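Local coordinates for protein CDA peptide synthetase I (Streptomyces coelicolor, PDB 5DU9) that is a nonribosomal peptide synthetase, represented here by its condensation domain, at residues L239-R244 with D408-P413; L313-A318 with E334-L339. The protein carries 1 engineered substitution. All blocks are in the same frame, centred on the assembly; numbering follows the deposited sequence.

Interaction 1: L239-R244 with D408-P413; sequences LAPTVR and DFEGNP
Val-243 and Glu-410 face each other as a non-hydrogen-bonded antiparallel pair, their side chains lying side by side and pointing the same way, with CG2 of Val-243 4.1 Å from CG of Glu-410. The two methyls of Val-243 divide the work. CG1, set anti to the backbone N (chi1 -177°), reaches the carboxylate of Asp-408, 3.4 Å from OD2, while CG2 attends to the glutamate; OD1 of Asp-408 is hydrogen-bonded to Ser-245 OG. Pro-241 packs on Glu-410 nearer its root, CB to CB 3.5 Å. Extended beyond CG (chi2 -177°), Glu-410 carries its carboxylate past the strand pair, where OE1 is hydrogen-bonded to Ser-387 OG and Asn-394 ND2.

Thr-242 and Arg-244 point to the opposite face, as does Phe-409, whose ring turns to helix 418-437. Each of the pairs Thr-242/Gly-411 and Arg-244/Phe-409 is closed by two backbone bonds; the straightest runs from Arg-244 N to Phe-409 O (3.0 Å, 171° at the hydrogen). Arg-244 folds back, and NH1 hydrogen-bonds to Val-243 O (2.9 Å) from above the carbonyl plane.

Beyond the strand, Leu-239 lays CD1 3.7 Å from ND2 of Asn-412, whose OD1 is hydrogen-bonded to Gln-414 N and whose ND2 bonds to Thr-390 O. CD of Pro-413 sits 3.4 Å from Ala-240 O. Backbone bonding thus fixes edge strand 242-248 on its neighbour, while Val-243 and Pro-241 pack along Glu-410, whose bond to Ser-387, a (2S)-2-amino-N-butyl-propanamide pocket residue, is consistent with a second-shell role in placing this serine.

Interaction 2: L313-A318 with E334-L339; sequences LPLRLA and EAMSGL
Ala-335 comes first along residues 334-339 of helix 325-341, its CB resting between two leucines of the strand, 3.5 Å from Leu-315 CD1 and 3.7 Å from Leu-317 CD2. With nothing beyond CB, it lets the backbones come near, and here the CA atoms of Ala-335 and Leu-315 are 6.5 Å apart.

Met-336 follows with a chain bent at chi2 and chi3, which carries its sulfur back across Leu-315 at about a right angle. SD lies 3.6 Å from Leu-315 CD1, and CD2 of that leucine is also close to it. With CG anti to the backbone N (chi1 -167°), the Leu-315 side chain reaches toward the helix, and both methyls touch Met-336.

One turn on from Ala-335, Leu-339 sends CD1 to the strand, where it meets Leu-313 CB at 3.8 Å and Leu-315 CD1 at 3.9 Å. Trp-217 of helix 208-220 touches both Leu-313 and Leu-339.

The strand and helix run at 152° to one another, near antiparallel, and their segment axes approach to 8.3 Å. The side-chain to side-chain contacts are all apolar, so helix 325-341 is held on the two-stranded sheet 287-294/311-318 by close van der Waals packing and burial from water.

In the fold
Along the chain, interaction 2 is nested within the loop that interaction 1 closes: strand 242-248 comes first, then strand 311-318 and helix 325-341, and finally strand 404-411. The centres are 25 Å apart and the nearest atoms about 15 Å, so the two contacts do not touch. Interaction 1 joins the edge strand of a four-stranded mixed sheet to its neighbour; interaction 2 packs a helix on a separate two-stranded sheet. Both belong to the condensation domain. The side chain of Glu-410 in interaction 1 is about 7 Å from the bound (2S)-2-amino-N-butyl-propanamide and bonds a pocket residue, while that of Leu-313 in interaction 2 is about 10 Å off and directly follows the pocket residue Arg-312.

Interaction 1: L239-R244 with D408-P413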
ATOM      1  N   LEU A 239       0.050  14.920   1.494  1.00 23.03           N
ATOM      2  CA  LEU A 239       0.123  15.258   0.076  1.00 21.60           C
ATOM      3  C   LEU A 239       0.567  14.050  -0.735  1.00 20.49           C
ATOM      4  O   LEU A 239       1.271  13.186  -0.227  1.00 19.43           O
ATOM      5  CB  LEU A 239       1.105  16.408  -0.153  1.00 23.80           C
ATOM      6  CG  LEU A 239       0.804  17.745   0.530  1.00 25.56           C
ATOM      7  CD1 LEU A 239       1.977  18.695   0.348  1.00 29.45           C
ATOM      8  CD2 LEU A 239      -0.478  18.358  -0.009  1.00 30.34           C
ATOM      9  N   ALA A 240       0.177  14.011  -2.005  1.00 22.83           N
ATOM     10  CA  ALA A 240       0.664  12.974  -2.906  1.00 20.88           C
ATOM     11  C   ALA A 240       2.186  13.045  -2.925  1.00 20.19           C
ATOM     12  O   ALA A 240       2.748  14.132  -3.030  1.00 21.36           O
ATOM     13  CB  ALA A 240       0.098  13.152  -4.307  1.00 24.75           C
ATOM     14  N   PRO A 241       2.856  11.892  -2.794  1.00 19.48           N
ATOM     15  CA  PRO A 241       4.315  11.911  -2.658  1.00 20.20           C
ATOM     16  C   PRO A 241       5.077  12.067  -3.963  1.00 24.25           C
ATOM     17  O   PRO A 241       4.587  11.718  -5.040  1.00 21.46           O
ATOM     18  CB  PRO A 241       4.619  10.543  -2.046  1.00 17.64           C
ATOM     19  CG  PRO A 241       3.531   9.663  -2.565  1.00 17.77           C
ATOM     20  CD  PRO A 241       2.307  10.537  -2.596  1.00 17.74           C
ATOM     21  N   THR A 242       6.277  12.617  -3.842  1.00 20.53           N
ATOM     22  CA  THR A 242       7.312  12.427  -4.839  1.00 21.02           C
ATOM     23  C   THR A 242       7.875  11.042  -4.593  1.00 22.31           C
ATOM     24  O   THR A 242       8.212  10.713  -3.458  1.00 18.95           O
ATOM     25  CB  THR A 242       8.416  13.484  -4.735  1.00 22.28           C
ATOM     26  OG1 THR A 242       7.850  14.785  -4.928  1.00 24.12           O
ATOM     27  CG2 THR A 242       9.500  13.239  -5.774  1.00 22.88           C
ATOM     28  N   VAL A 243       7.963  10.230  -5.640  1.00 19.57           N
ATOM     29  CA  VAL A 243       8.342   8.831  -5.485  1.00 18.42           C
ATOM     30  C   VAL A 243       9.671   8.559  -6.171  1.00 18.94           C
ATOM     31  O   VAL A 243       9.850   8.867  -7.352  1.00 23.24           O
ATOM     32  CB  VAL A 243       7.261   7.888  -6.058  1.00 19.73           C
ATOM     33  CG1 VAL A 243       7.638   6.431  -5.835  1.00 19.74           C
ATOM     34  CG2 VAL A 243       5.907   8.185  -5.428  1.00 18.49           C
ATOM     35  N   ARG A 244      10.609   7.997  -5.412  1.00 18.35           N
ATOM     36  CA  ARG A 244      11.877   7.555  -5.972  1.00 19.84           C
ATOM     37  C   ARG A 244      12.051   6.078  -5.675  1.00 17.63           C
ATOM     38  O   ARG A 244      11.901   5.630  -4.534  1.00 17.57           O
ATOM     39  CB  ARG A 244      13.043   8.375  -5.417  1.00 23.32           C
ATOM     40  CG  ARG A 244      13.088   9.807  -5.942  1.00 21.00           C
ATOM     41  CD  ARG A 244      13.332   9.855  -7.452  1.00 23.10           C
ATOM     42  NE  ARG A 244      13.346  11.223  -7.970  1.00 31.23           N
ATOM     43  CZ  ARG A 244      12.275  11.878  -8.413  1.00 27.88           C
ATOM     44  NH1 ARG A 244      11.076  11.304  -8.409  1.00 27.54           N
ATOM     45  NH2 ARG A 244      12.404  13.119  -8.867  1.00 31.10           N
ATOM     46  N   ASP A 408      10.732   1.845  -2.636  1.00 13.62           N
ATOM     47  CA  ASP A 408      10.205   3.158  -2.990  1.00 15.19           C
ATOM     48  C   ASP A 408      10.206   4.071  -1.774  1.00 13.93           C
ATOM     49  O   ASP A 408       9.641   3.729  -0.732  1.00 16.91           O
ATOM     50  CB  ASP A 408       8.784   3.046  -3.549  1.00 18.34           C
ATOM     51  CG  ASP A 408       8.755   2.610  -5.004  1.00 24.92           C
ATOM     52  OD1 ASP A 408       9.663   1.872  -5.423  1.00 22.31           O
ATOM     53  OD2 ASP A 408       7.826   3.021  -5.731  1.00 35.48           O
ATOM     54  N   PHE A 409      10.865   5.215  -1.903  1.00 14.83           N
ATOM     55  CA  PHE A 409      10.759   6.279  -0.916  1.00 15.11           C
ATOM     56  C   PHE A 409       9.761   7.294  -1.440  1.00 15.73           C
ATOM     57  O   PHE A 409       9.988   7.927  -2.469  1.00 17.37           O
ATOM     58  CB  PHE A 409      12.116   6.931  -0.645  1.00 15.91           C
ATOM     59  CG  PHE A 409      12.893   6.275   0.467  1.00 15.37           C
ATOM     60  CD1 PHE A 409      12.952   4.897   0.572  1.00 14.46           C
ATOM     61  CD2 PHE A 409      13.580   7.042   1.397  1.00 17.42           C
ATOM     62  CE1 PHE A 409      13.667   4.292   1.593  1.00 15.98           C
ATOM     63  CE2 PHE A 409      14.295   6.442   2.421  1.00 16.16           C
ATOM     64  CZ  PHE A 409      14.339   5.067   2.516  1.00 14.84           C
ATOM     65  N   GLU A 410       8.644   7.414  -0.735  1.00 15.69           N
ATOM     66  CA  GLU A 410       7.573   8.323  -1.110  1.00 15.89           C
ATOM     67  C   GLU A 410       7.568   9.497  -0.148  1.00 16.67           C
ATOM     68  O   GLU A 410       7.130   9.364   0.996  1.00 18.71           O
ATOM     69  CB  GLU A 410       6.226   7.600  -1.086  1.00 15.13           C
ATOM     70  CG  GLU A 410       6.212   6.289  -1.857  1.00 14.51           C
ATOM     71  CD  GLU A 410       4.843   5.630  -1.879  1.00 15.48           C
ATOM     72  OE1 GLU A 410       4.083   5.797  -0.904  1.00 18.80           O
ATOM     73  OE2 GLU A 410       4.527   4.936  -2.870  1.00 18.27           O
ATOM     74  N   GLY A 411       8.062  10.638  -0.614  1.00 17.76           N
ATOM     75  CA  GLY A 411       8.239  11.802   0.235  1.00 18.63           C
ATOM     76  C   GLY A 411       7.239  12.908  -0.023  1.00 21.84           C
ATOM     77  O   GLY A 411       6.909  13.209  -1.172  1.00 21.43           O
ATOM     78  N   ASN A 412       6.756  13.517   1.057  1.00 19.86           N
ATOM     79  CA  ASN A 412       5.973  14.738   0.963  1.00 22.89           C
ATOM     80  C   ASN A 412       6.807  15.797   0.238  1.00 23.67           C
ATOM     81  O   ASN A 412       7.931  16.083   0.649  1.00 25.67           O
ATOM     82  CB  ASN A 412       5.561  15.220   2.356  1.00 21.35           C
ATOM     83  CG  ASN A 412       4.741  16.501   2.319  1.00 22.72           C
ATOM     84  OD1 ASN A 412       5.218  17.550   1.892  1.00 25.12           O
ATOM     85  ND2 ASN A 412       3.501  16.419   2.779  1.00 23.74           N
ATOM     86  N   PRO A 413       6.270  16.379  -0.849  1.00 23.49           N
ATOM     87  CA  PRO A 413       7.094  17.270  -1.679  1.00 25.01           C
ATOM     88  C   PRO A 413       7.475  18.589  -1.009  1.00 27.09           C
ATOM     89  O   PRO A 413       8.372  19.273  -1.504  1.00 32.24           O
ATOM     90  CB  PRO A 413       6.209  17.522  -2.903  1.00 32.04           C
ATOM     91  CG  PRO A 413       4.823  17.279  -2.436  1.00 46.42           C
ATOM     92  CD  PRO A 413       4.924  16.188  -1.416  1.00 26.33           C
TER

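Interaction 2: L313-A318 with E334-L339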
ATOM      1  N   LEU A 313      -0.955   1.846  12.131  1.00 12.66           N
ATOM      2  CA  LEU A 313      -0.763   1.987  13.567  1.00 12.89           C
ATOM      3  C   LEU A 313       0.683   2.304  13.915  1.00 12.78           C
ATOM      4  O   LEU A 313       1.600   1.893  13.206  1.00 13.71           O
ATOM      5  CB  LEU A 313      -1.213   0.721  14.287  1.00 15.15           C
ATOM      6  CG  LEU A 313      -2.732   0.570  14.347  1.00 14.69           C
ATOM      7  CD1 LEU A 313      -3.111  -0.856  14.699  1.00 15.21           C
ATOM      8  CD2 LEU A 313      -3.343   1.548  15.337  1.00 17.37           C
ATOM      9  N   PRO A 314       0.882   3.046  15.010  1.00 13.30           N
ATOM     10  CA  PRO A 314       2.221   3.482  15.411  1.00 13.42           C
ATOM     11  C   PRO A 314       2.968   2.409  16.183  1.00 18.04           C
ATOM     12  O   PRO A 314       2.437   1.849  17.141  1.00 19.29           O
ATOM     13  CB  PRO A 314       1.933   4.687  16.297  1.00 15.09           C
ATOM     14  CG  PRO A 314       0.645   4.334  16.957  1.00 16.50           C
ATOM     15  CD  PRO A 314      -0.149   3.565  15.929  1.00 14.01           C
ATOM     16  N   LEU A 315       4.192   2.133  15.753  1.00 15.37           N
ATOM     17  CA  LEU A 315       5.060   1.182  16.422  1.00 13.74           C
ATOM     18  C   LEU A 315       6.139   1.956  17.156  1.00 14.40           C
ATOM     19  O   LEU A 315       7.009   2.574  16.538  1.00 15.85           O
ATOM     20  CB  LEU A 315       5.667   0.213  15.406  1.00 15.30           C
ATOM     21  CG  LEU A 315       6.349  -1.037  15.958  1.00 15.83           C
ATOM     22  CD1 LEU A 315       5.322  -2.006  16.520  1.00 14.14           C
ATOM     23  CD2 LEU A 315       7.166  -1.697  14.869  1.00 15.50           C
ATOM     24  N   ARG A 316       6.065   1.944  18.481  1.00 15.45           N
ATOM     25  CA  ARG A 316       7.005   2.685  19.296  1.00 17.24           C
ATOM     26  C   ARG A 316       8.098   1.762  19.799  1.00 18.41           C
ATOM     27  O   ARG A 316       7.819   0.704  20.370  1.00 18.49           O
ATOM     28  CB  ARG A 316       6.289   3.347  20.459  1.00 19.34           C
ATOM     29  CG  ARG A 316       7.125   4.382  21.130  1.00 21.68           C
ATOM     30  CD  ARG A 316       6.285   5.193  22.078  1.00 22.85           C
ATOM     31  NE  ARG A 316       6.937   6.444  22.412  1.00 31.13           N
ATOM     32  CZ  ARG A 316       6.372   7.400  23.131  1.00 23.30           C
ATOM     33  NH1 ARG A 316       5.136   7.243  23.594  1.00 24.86           N
ATOM     34  NH2 ARG A 316       7.044   8.512  23.383  1.00 32.07           N
ATOM     35  N   LEU A 317       9.339   2.181  19.577  1.00 15.95           N
ATOM     36  CA  LEU A 317      10.509   1.344  19.808  1.00 17.14           C
ATOM     37  C   LEU A 317      11.564   2.131  20.567  1.00 18.20           C
ATOM     38  O   LEU A 317      11.927   3.233  20.159  1.00 22.28           O
ATOM     39  CB  LEU A 317      11.087   0.854  18.477  1.00 18.18           C
ATOM     40  CG  LEU A 317      10.078   0.243  17.504  1.00 18.36           C
ATOM     41  CD1 LEU A 317      10.615   0.216  16.084  1.00 22.15           C
ATOM     42  CD2 LEU A 317       9.706  -1.153  17.962  1.00 16.37           C
ATOM     43  N   ALA A 318      12.051   1.569  21.669  1.00 16.99           N
ATOM     44  CA  ALA A 318      13.170   2.154  22.386  1.00 18.13           C
ATOM     45  C   ALA A 318      14.451   1.460  21.953  1.00 18.55           C
ATOM     46  O   ALA A 318      14.539   0.236  21.997  1.00 18.51           O
ATOM     47  CB  ALA A 318      12.973   2.035  23.891  1.00 26.37           C
ATOM     48  N   GLU A 334       8.458  -7.607  20.026  1.00 15.45           N
ATOM     49  CA  GLU A 334       7.664  -7.389  21.233  1.00 15.23           C
ATOM     50  C   GLU A 334       6.602  -6.319  21.003  1.00 19.38           C
ATOM     51  O   GLU A 334       5.442  -6.482  21.390  1.00 18.31           O
ATOM     52  CB  GLU A 334       8.562  -6.994  22.405  1.00 20.19           C
ATOM     53  CG  GLU A 334       7.804  -6.703  23.691  1.00 26.99           C
ATOM     54  CD  GLU A 334       8.719  -6.525  24.889  1.00 50.82           C
ATOM     55  OE1 GLU A 334       8.238  -6.056  25.942  1.00 59.31           O
ATOM     56  OE2 GLU A 334       9.920  -6.853  24.782  1.00 59.34           O
ATOM     57  N   ALA A 335       6.997  -5.225  20.361  1.00 14.20           N
ATOM     58  CA  ALA A 335       6.073  -4.136  20.087  1.00 16.08           C
ATOM     59  C   ALA A 335       5.002  -4.558  19.085  1.00 16.35           C
ATOM     60  O   ALA A 335       3.835  -4.198  19.234  1.00 16.71           O
ATOM     61  CB  ALA A 335       6.828  -2.919  19.574  1.00 16.41           C
ATOM     62  N   MET A 336       5.400  -5.310  18.061  1.00 12.98           N
ATOM     63  CA  MET A 336       4.452  -5.769  17.045  1.00 13.13           C
ATOM     64  C   MET A 336       3.430  -6.735  17.639  1.00 13.20           C
ATOM     65  O   MET A 336       2.271  -6.751  17.227  1.00 14.59           O
ATOM     66  CB  MET A 336       5.185  -6.436  15.884  1.00 14.51           C
ATOM     67  CG  MET A 336       5.795  -5.456  14.902  1.00 14.48           C
ATOM     68  SD  MET A 336       4.559  -4.512  13.983  1.00 15.32           S
ATOM     69  CE  MET A 336       3.827  -5.780  12.956  1.00 19.55           C
ATOM     70  N   SER A 337       3.847  -7.540  18.606  1.00 16.26           N
ATOM     71  CA  SER A 337       2.907  -8.451  19.257  1.00 14.41           C
ATOM     72  C   SER A 337       1.741  -7.665  19.849  1.00 16.20           C
ATOM     73  O   SER A 337       0.580  -8.056  19.705  1.00 18.16           O
ATOM     74  CB  SER A 337       3.606  -9.275  20.336  1.00 22.95           C
ATOM     75  OG  SER A 337       4.527 -10.181  19.754  1.00 30.70           O
ATOM     76  N   GLY A 338       2.049  -6.543  20.490  1.00 15.42           N
ATOM     77  CA  GLY A 338       1.024  -5.707  21.087  1.00 17.06           C
ATOM     78  C   GLY A 338       0.187  -4.994  20.042  1.00 13.86           C
ATOM     79  O   GLY A 338      -1.025  -4.864  20.180  1.00 16.96           O
ATOM     80  N   LEU A 339       0.844  -4.518  18.991  1.00 14.76           N
ATOM     81  CA  LEU A 339       0.148  -3.858  17.895  1.00 12.50           C
ATOM     82  C   LEU A 339      -0.865  -4.808  17.258  1.00 13.14           C
ATOM     83  O   LEU A 339      -2.027  -4.448  17.046  1.00 15.71           O
ATOM     84  CB  LEU A 339       1.153  -3.360  16.852  1.00 12.15           C
ATOM     85  CG  LEU A 339       0.603  -2.562  15.666  1.00 13.26           C
ATOM     86  CD1 LEU A 339       1.654  -1.562  15.194  1.00 15.10           C
ATOM     87  CD2 LEU A 339       0.203  -3.480  14.520  1.00 15.20           C
TER